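Local coordinates for protein RNA-dependent RNA Polymerase (PDB 6TZ0) that catalyses RNA-templated RNA synthesis, making the plus strands of transcription and probably also the complementary minus strands of the double-stranded genome, at residues L542-D547 with I682-Q687; E851-T856 with D893-H898; G901-L906 with Y1009-M1014. All coordinates share one frame; numbering follows the deposited sequence.

Contact 1 (L542-D547 with I682-Q687); sequences LLSSID and IMEIFQ
The backbone N of Leu542 donates to Phe686 O at 2.7 Å, an almost straight bond (169°) that joins two central strands of the polymerase palm. Strand 541-548 carries the motif A aspartate Asp547, and strand 682-687 leaves the turn of motif C, the GDD loop with Asp680 and Asp681; all three aspartates are magnesium ligands seen in this protein, though no metal is bound to this chain here. The strands run antiparallel. Phe686 N returns the bond to Leu542 O, and Ser544 and Glu684 form the next hydrogen-bonded pair: Ser544 N reaches Glu684 O at 2.9 Å along a bent N-H (132°).

Side chains alternate across the sheet. Leu543 and Ile685 run alongside each other on one face with their ends in the same sense, Leu543 CD2 against Ile685 CG1 at 4.1 Å. The other face holds Leu542, Ser544, Glu684 and Phe686, and helix 690-705 packs on Leu542, Glu684 and Phe686. There the Phe686 ring, with CG beside its own backbone N (chi1 -58°), brings its CE2 edge to Ser544 CB, while His696 meets the ring with the planes steeply inclined.

Ser545 turns its CB away from strand 682-687, and its hydroxyl bonds to Val721 N. Strand 711-716 takes the far edge of 541-548, with a backbone bond between Asp547 and Thr712. Towards the metal-site end, Ile546 and Ile682 are ranged flank to flank, and Ile546 CG2 rests 3.7 Å from Ile682 CB.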
loop_
_atom_site.group_PDB
_atom_site.type_symbol
_atom_site.label_atom_id
_atom_site.label_comp_id
_atom_site.label_asym_id
_atom_site.label_seq_id
_atom_site.Cartn_x
_atom_site.Cartn_y
_atom_site.Cartn_z
ATOM N N LEU A 542 -13.077 -6.321 -30.497
ATOM C CA LEU A 542 -13.236 -7.340 -29.469
ATOM C C LEU A 542 -12.649 -6.819 -28.169
ATOM O O LEU A 542 -11.454 -6.515 -28.100
ATOM C CB LEU A 542 -12.559 -8.646 -29.866
ATOM C CG LEU A 542 -12.730 -9.734 -28.811
ATOM C CD1 LEU A 542 -14.190 -10.079 -28.652
ATOM C CD2 LEU A 542 -11.935 -10.967 -29.149
ATOM N N LEU A 543 -13.483 -6.723 -27.148
ATOM C CA LEU A 543 -13.091 -6.183 -25.860
ATOM C C LEU A 543 -12.703 -7.330 -24.939
ATOM O O LEU A 543 -13.299 -8.408 -24.998
ATOM C CB LEU A 543 -14.243 -5.375 -25.270
ATOM C CG LEU A 543 -14.678 -4.228 -26.184
ATOM C CD1 LEU A 543 -15.932 -3.568 -25.686
ATOM C CD2 LEU A 543 -13.582 -3.196 -26.337
ATOM N N SER A 544 -11.694 -7.109 -24.102
ATOM C CA SER A 544 -11.207 -8.159 -23.211
ATOM C C SER A 544 -10.853 -7.556 -21.860
ATOM O O SER A 544 -9.834 -6.873 -21.729
ATOM C CB SER A 544 -10.003 -8.880 -23.811
ATOM O OG SER A 544 -9.530 -9.892 -22.943
ATOM N N SER A 545 -11.692 -7.813 -20.859
ATOM C CA SER A 545 -11.388 -7.466 -19.474
ATOM C C SER A 545 -10.868 -8.705 -18.753
ATOM O O SER A 545 -11.504 -9.252 -17.859
ATOM C CB SER A 545 -12.623 -6.903 -18.779
ATOM O OG SER A 545 -13.075 -5.727 -19.410
ATOM N N ILE A 546 -9.686 -9.150 -19.181
ATOM C CA ILE A 546 -9.091 -10.371 -18.648
ATOM C C ILE A 546 -8.711 -10.168 -17.184
ATOM O O ILE A 546 -8.151 -9.133 -16.802
ATOM C CB ILE A 546 -7.899 -10.803 -19.524
ATOM C CG1 ILE A 546 -7.249 -12.088 -19.011
ATOM C CG2 ILE A 546 -6.904 -9.679 -19.744
ATOM C CD1 ILE A 546 -8.115 -13.283 -19.163
ATOM N N ASP A 547 -9.077 -11.135 -16.347
ATOM C CA ASP A 547 -8.947 -11.019 -14.900
ATOM C C ASP A 547 -8.052 -12.137 -14.390
ATOM O O ASP A 547 -8.314 -13.314 -14.656
ATOM C CB ASP A 547 -10.318 -11.085 -14.227
ATOM C CG ASP A 547 -10.288 -10.631 -12.780
ATOM O OD1 ASP A 547 -9.217 -10.221 -12.286
ATOM O OD2 ASP A 547 -11.349 -10.689 -12.128
ATOM N N ILE A 682 -5.957 -5.814 -16.263
ATOM C CA ILE A 682 -5.546 -5.715 -17.655
ATOM C C ILE A 682 -6.793 -5.395 -18.465
ATOM O O ILE A 682 -7.871 -5.928 -18.188
ATOM C CB ILE A 682 -4.880 -7.015 -18.160
ATOM C CG1 ILE A 682 -3.775 -7.492 -17.225
ATOM C CG2 ILE A 682 -4.281 -6.837 -19.542
ATOM C CD1 ILE A 682 -4.198 -8.613 -16.295
ATOM N N MET A 683 -6.657 -4.508 -19.446
ATOM C CA MET A 683 -7.752 -4.171 -20.352
ATOM C C MET A 683 -7.237 -4.233 -21.785
ATOM O O MET A 683 -6.561 -3.311 -22.236
ATOM C CB MET A 683 -8.307 -2.794 -20.038
ATOM C CG MET A 683 -9.479 -2.420 -20.892
ATOM S SD MET A 683 -10.103 -0.779 -20.548
ATOM C CE MET A 683 -8.853 0.223 -21.326
ATOM N N GLU A 684 -7.576 -5.292 -22.506
ATOM C CA GLU A 684 -7.110 -5.496 -23.870
ATOM C C GLU A 684 -8.210 -5.165 -24.865
ATOM O O GLU A 684 -9.365 -5.555 -24.684
ATOM C CB GLU A 684 -6.654 -6.938 -24.069
ATOM C CG GLU A 684 -5.440 -7.298 -23.257
ATOM C CD GLU A 684 -5.091 -8.756 -23.372
ATOM O OE1 GLU A 684 -5.897 -9.517 -23.941
ATOM O OE2 GLU A 684 -4.008 -9.151 -22.899
ATOM N N ILE A 685 -7.845 -4.450 -25.923
ATOM C CA ILE A 685 -8.765 -4.101 -26.999
ATOM C C ILE A 685 -8.164 -4.587 -28.311
ATOM O O ILE A 685 -7.074 -4.153 -28.700
ATOM C CB ILE A 685 -9.041 -2.592 -27.047
ATOM C CG1 ILE A 685 -9.715 -2.132 -25.757
ATOM C CG2 ILE A 685 -9.949 -2.265 -28.194
ATOM C CD1 ILE A 685 -9.750 -0.649 -25.590
ATOM N N PHE A 686 -8.873 -5.484 -28.988
ATOM C CA PHE A 686 -8.462 -6.040 -30.270
ATOM C C PHE A 686 -9.414 -5.548 -31.349
ATOM O O PHE A 686 -10.607 -5.386 -31.095
ATOM C CB PHE A 686 -8.493 -7.568 -30.233
ATOM C CG PHE A 686 -7.627 -8.168 -29.177
ATOM C CD1 PHE A 686 -6.266 -8.316 -29.373
ATOM C CD2 PHE A 686 -8.177 -8.591 -27.984
ATOM C CE1 PHE A 686 -5.473 -8.870 -28.394
ATOM C CE2 PHE A 686 -7.390 -9.151 -27.005
ATOM C CZ PHE A 686 -6.035 -9.291 -27.215
ATOM N N GLN A 687 -8.906 -5.323 -32.556
ATOM C CA GLN A 687 -9.761 -4.908 -33.664
ATOM C C GLN A 687 -9.390 -5.666 -34.928
ATOM O O GLN A 687 -8.223 -5.689 -35.321
ATOM C CB GLN A 687 -9.667 -3.401 -33.914
ATOM C CG GLN A 687 -10.673 -2.890 -34.928
ATOM C CD GLN A 687 -10.657 -1.388 -35.083
ATOM O OE1 GLN A 687 -9.795 -0.707 -34.540
ATOM N NE2 GLN A 687 -11.637 -0.859 -35.802
#

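Contact 2 (E851-T856 with D893-H898)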
loop_
_atom_site.group_PDB
_atom_site.type_symbol
_atom_site.label_atom_id
_atom_site.label_comp_id
_atom_site.label_asym_id
_atom_site.label_seq_id
_atom_site.Cartn_x
_atom_site.Cartn_y
_atom_site.Cartn_z
ATOM N N GLU A 851 -39.787 29.974 2.028
ATOM C CA GLU A 851 -40.774 30.970 1.644
ATOM C C GLU A 851 -40.304 32.360 2.049
ATOM O O GLU A 851 -39.782 32.559 3.147
ATOM C CB GLU A 851 -42.131 30.669 2.278
ATOM C CG GLU A 851 -43.247 31.553 1.747
ATOM C CD GLU A 851 -44.586 31.261 2.378
ATOM O OE1 GLU A 851 -44.647 30.404 3.277
ATOM O OE2 GLU A 851 -45.583 31.889 1.967
ATOM N N ARG A 852 -40.483 33.319 1.146
ATOM C CA ARG A 852 -40.177 34.712 1.419
ATOM C C ARG A 852 -41.380 35.362 2.099
ATOM O O ARG A 852 -42.362 34.699 2.436
ATOM C CB ARG A 852 -39.805 35.430 0.126
ATOM C CG ARG A 852 -38.577 34.882 -0.567
ATOM C CD ARG A 852 -38.229 35.722 -1.779
ATOM N NE ARG A 852 -37.065 35.220 -2.496
ATOM C CZ ARG A 852 -37.138 34.410 -3.542
ATOM N NH1 ARG A 852 -38.320 34.030 -3.998
ATOM N NH2 ARG A 852 -36.034 33.995 -4.144
ATOM N N ARG A 853 -41.315 36.669 2.290
ATOM C CA ARG A 853 -42.434 37.404 2.860
ATOM C C ARG A 853 -43.618 37.541 1.893
ATOM O O ARG A 853 -44.749 37.761 2.320
ATOM C CB ARG A 853 -41.991 38.794 3.318
ATOM C CG ARG A 853 -41.144 38.800 4.576
ATOM C CD ARG A 853 -41.159 40.168 5.236
ATOM N NE ARG A 853 -40.366 40.195 6.460
ATOM C CZ ARG A 853 -40.806 39.786 7.646
ATOM N NH1 ARG A 853 -42.035 39.307 7.769
ATOM N NH2 ARG A 853 -40.015 39.848 8.706
ATOM N N ASP A 854 -43.354 37.411 0.595
ATOM C CA ASP A 854 -44.361 37.666 -0.419
ATOM C C ASP A 854 -45.167 36.433 -0.792
ATOM O O ASP A 854 -46.149 36.555 -1.532
ATOM C CB ASP A 854 -43.693 38.224 -1.674
ATOM C CG ASP A 854 -43.037 39.557 -1.430
ATOM O OD1 ASP A 854 -43.502 40.288 -0.529
ATOM O OD2 ASP A 854 -42.058 39.875 -2.137
ATOM N N GLY A 855 -44.786 35.259 -0.305
ATOM C CA GLY A 855 -45.368 34.021 -0.760
ATOM C C GLY A 855 -44.574 33.327 -1.840
ATOM O O GLY A 855 -44.889 32.181 -2.181
ATOM N N THR A 856 -43.562 33.988 -2.391
ATOM C CA THR A 856 -42.670 33.336 -3.330
ATOM C C THR A 856 -41.677 32.454 -2.588
ATOM O O THR A 856 -41.473 32.578 -1.378
ATOM C CB THR A 856 -41.925 34.361 -4.182
ATOM O OG1 THR A 856 -41.158 35.221 -3.332
ATOM C CG2 THR A 856 -42.902 35.191 -4.983
ATOM N N ASP A 893 -33.287 40.899 6.045
ATOM C CA ASP A 893 -34.464 40.958 6.882
ATOM C C ASP A 893 -34.098 40.065 8.036
ATOM O O ASP A 893 -34.317 38.861 7.975
ATOM C CB ASP A 893 -35.671 40.390 6.140
ATOM C CG ASP A 893 -36.931 40.405 6.979
ATOM O OD1 ASP A 893 -36.966 41.136 7.989
ATOM O OD2 ASP A 893 -37.891 39.686 6.629
ATOM N N ASP A 894 -33.544 40.641 9.102
ATOM C CA ASP A 894 -33.138 39.772 10.201
ATOM C C ASP A 894 -34.313 39.138 10.941
ATOM O O ASP A 894 -34.115 38.144 11.647
ATOM C CB ASP A 894 -32.272 40.565 11.176
ATOM C CG ASP A 894 -30.928 40.927 10.590
ATOM O OD1 ASP A 894 -30.397 40.130 9.791
ATOM O OD2 ASP A 894 -30.411 42.018 10.906
ATOM N N ASP A 895 -35.522 39.677 10.794
ATOM C CA ASP A 895 -36.682 39.100 11.470
ATOM C C ASP A 895 -37.068 37.764 10.844
ATOM O O ASP A 895 -37.278 36.770 11.552
ATOM C CB ASP A 895 -37.849 40.087 11.413
ATOM C CG ASP A 895 -38.979 39.733 12.368
ATOM O OD1 ASP A 895 -38.870 38.746 13.128
ATOM O OD2 ASP A 895 -39.997 40.455 12.351
ATOM N N LEU A 896 -37.167 37.727 9.513
ATOM C CA LEU A 896 -37.479 36.483 8.822
ATOM C C LEU A 896 -36.336 35.484 8.935
ATOM O O LEU A 896 -36.575 34.275 9.009
ATOM C CB LEU A 896 -37.803 36.776 7.360
ATOM C CG LEU A 896 -38.271 35.603 6.505
ATOM C CD1 LEU A 896 -39.532 35.043 7.101
ATOM C CD2 LEU A 896 -38.515 36.046 5.080
ATOM N N LEU A 897 -35.098 35.973 8.980
ATOM C CA LEU A 897 -33.951 35.097 9.176
ATOM C C LEU A 897 -33.911 34.548 10.598
ATOM O O LEU A 897 -33.348 33.475 10.833
ATOM C CB LEU A 897 -32.658 35.853 8.850
ATOM C CG LEU A 897 -32.069 35.933 7.430
ATOM C CD1 LEU A 897 -31.549 34.604 6.992
ATOM C CD2 LEU A 897 -33.051 36.426 6.386
ATOM N N HIS A 898 -34.503 35.271 11.553
ATOM C CA HIS A 898 -34.620 34.788 12.923
ATOM C C HIS A 898 -35.728 33.752 13.064
ATOM O O HIS A 898 -35.578 32.780 13.811
ATOM C CB HIS A 898 -34.876 35.961 13.871
ATOM C CG HIS A 898 -35.057 35.554 15.300
ATOM N ND1 HIS A 898 -34.003 35.199 16.113
ATOM C CD2 HIS A 898 -36.171 35.426 16.056
ATOM C CE1 HIS A 898 -34.458 34.876 17.308
ATOM N NE2 HIS A 898 -35.772 35.007 17.301
#
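A salt-bridge network at the N-terminus of helix 894-899 joins Arg853, carried by an exposed loop, to Asp893 and Asp895. Arg853 and Asp893 reach out to meet each other, their guanidinium and carboxylate planes 45° apart, so the two groups do not meet as a flat, two-pronged pair. Instead Arg853 NE points at Asp893 OD2 through a bent, weak hydrogen bond (129°), whose modelled length of 2.5 Å is doubtful at this resolution. The second bond, from Arg853 NH2 to Asp893 OD1, is straight but long and weak at 3.4 Å. That OD1 lies at the guanidinium edge, near its plane. Asp895 adds a third, long ionic contact, its OD2 standing 3.7 Å from Arg853 NH2.

Asp893 is also the N-cap of the helix. Its CG lies anti to the backbone N (chi1 179°), which sets the carboxylate beside the carbonyl carbon, where OD1 accepts weakly from Asp895 N at 3.5 Å. One carboxylate thus serves both the helix start and the arginine; the helix end and the cation would both be expected to stabilise its negative charge. Asp893 N in turn donates to Ser879 OG.

An apolar contact accompanies the charges. The Arg853 chain is extended from CG to NE and overlaps Leu896 in an antiparallel sense; Leu896 CD2 touches Arg853 CG at 3.8 Å while its CB sits over one guanidinium face.

The loop holds its own shape: Arg852 N bonds to Thr856 O at 2.8 Å, with Gly855 at positive phi inside the turn. Arg852 directs its CB away from the helix segment; its NH1 bonds to Thr856 OG1 at 3.1 Å, in the guanidinium plane, and NH2 forms a salt bridge to Asp877.

Contact 3 (G901-L906 with Y1009-M1014); sequences GFTGAL and YKIPTM
Two side-chain pairs, turned quite differently, bind helix 902-911 to the loop 1009-1014. Thr903 and Tyr1009 overlap antiparallel, and the threonine hydroxyl meets the ring at its edge, in plane, with OG1 3.2 Å from Tyr1009 CD2. The ring runs along the helix surface towards the next turn, so that its phenol OH comes within 3.2 Å of Leu906 O. Further along, Tyr1009 also touches Leu907 and Asp910.

Leu906 and Ile1011, by contrast, are set roughly perpendicular. Leu906 CD1 lies 3.7 Å from Ile1011 CG2 and 3.8 Å from Ile1011 CD1, spanning the two ends of the branched side chain. With its CG1 beside the backbone N (chi1 -61°), Ile1011 extends CD1 as far as Thr903 CB, 4.1 Å away. Leu875 and Met839 also touch Leu906.

The contact is plain helix-on-loop packing within the C-terminal region. Thr903 and Leu906 stand one turn apart on a helix that starts directly from a Schellman motif: Gly901, at positive phi, is the C-prime residue ending helix 894-899 and the N-cap of the helix that follows.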
loop_
_atom_site.group_PDB
_atom_site.type_symbol
_atom_site.label_atom_id
_atom_site.label_comp_id
_atom_site.label_asym_id
_atom_site.label_seq_id
_atom_site.Cartn_x
_atom_site.Cartn_y
_atom_site.Cartn_z
ATOM N N GLY A 901 -34.495 30.607 12.049
ATOM C CA GLY A 901 -33.415 30.130 12.885
ATOM C C GLY A 901 -32.054 30.122 12.234
ATOM O O GLY A 901 -31.188 29.344 12.642
ATOM N N PHE A 902 -31.839 30.962 11.220
ATOM C CA PHE A 902 -30.513 31.087 10.626
ATOM C C PHE A 902 -29.547 31.801 11.558
ATOM O O PHE A 902 -28.341 31.526 11.535
ATOM C CB PHE A 902 -30.592 31.839 9.299
ATOM C CG PHE A 902 -31.209 31.053 8.179
ATOM C CD1 PHE A 902 -30.464 30.123 7.488
ATOM C CD2 PHE A 902 -32.520 31.262 7.800
ATOM C CE1 PHE A 902 -31.011 29.406 6.449
ATOM C CE2 PHE A 902 -33.070 30.550 6.753
ATOM C CZ PHE A 902 -32.315 29.621 6.082
ATOM N N THR A 903 -30.062 32.715 12.382
ATOM C CA THR A 903 -29.200 33.519 13.235
ATOM C C THR A 903 -28.622 32.709 14.388
ATOM O O THR A 903 -27.505 32.992 14.830
ATOM C CB THR A 903 -29.966 34.744 13.736
ATOM O OG1 THR A 903 -29.127 35.525 14.593
ATOM C CG2 THR A 903 -31.222 34.348 14.463
ATOM N N GLY A 904 -29.328 31.673 14.846
ATOM C CA GLY A 904 -28.745 30.775 15.826
ATOM C C GLY A 904 -27.623 29.942 15.238
ATOM O O GLY A 904 -26.606 29.705 15.893
ATOM N N ALA A 905 -27.780 29.518 13.982
ATOM C CA ALA A 905 -26.726 28.771 13.306
ATOM C C ALA A 905 -25.501 29.639 13.059
ATOM O O ALA A 905 -24.363 29.183 13.230
ATOM C CB ALA A 905 -27.254 28.211 11.990
ATOM N N LEU A 906 -25.713 30.902 12.685
ATOM C CA LEU A 906 -24.585 31.794 12.450
ATOM C C LEU A 906 -23.917 32.214 13.752
ATOM O O LEU A 906 -22.691 32.352 13.796
ATOM C CB LEU A 906 -25.041 33.004 11.645
ATOM C CG LEU A 906 -25.412 32.596 10.217
ATOM C CD1 LEU A 906 -26.042 33.738 9.456
ATOM C CD2 LEU A 906 -24.182 32.086 9.487
ATOM N N TYR A 1009 -27.714 40.477 18.438
ATOM C CA TYR A 1009 -27.047 39.668 17.415
ATOM C C TYR A 1009 -27.739 39.810 16.055
ATOM O O TYR A 1009 -28.454 38.925 15.580
ATOM C CB TYR A 1009 -26.923 38.196 17.822
ATOM C CG TYR A 1009 -25.974 37.443 16.917
ATOM C CD1 TYR A 1009 -24.604 37.630 17.024
ATOM C CD2 TYR A 1009 -26.440 36.567 15.945
ATOM C CE1 TYR A 1009 -23.726 36.962 16.202
ATOM C CE2 TYR A 1009 -25.569 35.901 15.112
ATOM C CZ TYR A 1009 -24.213 36.101 15.248
ATOM O OH TYR A 1009 -23.326 35.440 14.433
ATOM N N LYS A 1010 -27.580 40.993 15.481
ATOM C CA LYS A 1010 -27.786 41.113 14.048
ATOM C C LYS A 1010 -26.700 40.333 13.318
ATOM O O LYS A 1010 -25.567 40.209 13.791
ATOM C CB LYS A 1010 -27.769 42.577 13.606
ATOM C CG LYS A 1010 -29.112 43.289 13.683
ATOM C CD LYS A 1010 -29.469 43.727 15.091
ATOM C CE LYS A 1010 -28.591 44.876 15.542
ATOM N NZ LYS A 1010 -28.995 45.400 16.873
ATOM N N ILE A 1011 -27.059 39.786 12.167
ATOM C CA ILE A 1011 -26.087 39.070 11.340
ATOM C C ILE A 1011 -25.217 40.095 10.613
ATOM O O ILE A 1011 -25.759 41.013 9.982
ATOM C CB ILE A 1011 -26.800 38.155 10.354
ATOM C CG1 ILE A 1011 -27.624 37.112 11.110
ATOM C CG2 ILE A 1011 -25.799 37.464 9.454
ATOM C CD1 ILE A 1011 -28.605 36.363 10.247
ATOM N N PRO A 1012 -23.892 39.993 10.695
ATOM C CA PRO A 1012 -23.041 41.009 10.069
ATOM C C PRO A 1012 -22.947 40.826 8.563
ATOM O O PRO A 1012 -23.034 39.711 8.043
ATOM C CB PRO A 1012 -21.681 40.787 10.736
ATOM C CG PRO A 1012 -21.688 39.345 11.095
ATOM C CD PRO A 1012 -23.106 39.018 11.468
ATOM N N THR A 1013 -22.776 41.943 7.862
ATOM C CA THR A 1013 -22.518 41.957 6.431
ATOM C C THR A 1013 -21.190 42.657 6.187
ATOM O O THR A 1013 -20.967 43.759 6.694
ATOM C CB THR A 1013 -23.625 42.681 5.662
ATOM O OG1 THR A 1013 -23.644 44.059 6.044
ATOM C CG2 THR A 1013 -24.981 42.070 5.959
ATOM N N MET A 1014 -20.319 42.022 5.425
ATOM C CA MET A 1014 -19.092 42.675 5.002
ATOM C C MET A 1014 -19.386 43.624 3.846
ATOM O O MET A 1014 -20.484 43.612 3.292
ATOM C CB MET A 1014 -18.052 41.620 4.609
ATOM C CG MET A 1014 -18.405 40.752 3.421
ATOM S SD MET A 1014 -17.107 39.530 3.140
ATOM C CE MET A 1014 -17.768 38.599 1.758
#

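Overall arrangement
Of the three contacts, one lies at the catalytic centre and two lie together in a distant region of the chain. Contact 1 is in the palm beside the magnesium site, contributing Asp547 itself, with Ile682 close to Val548 and Asp680. Contacts 2 and 3 are on the opposite side of the chain's centre, 59 and 58 Å from contact 1 between centres, with nearest atoms about 46 Å away in each case, far from the annotated sites. They are neighbours of each other, with centres 14 Å apart. Leu897 O and Phe902 N, 3.0 Å apart, join their consecutive helices, while Asp894 packs on Lys1010 and His898 on Thr903.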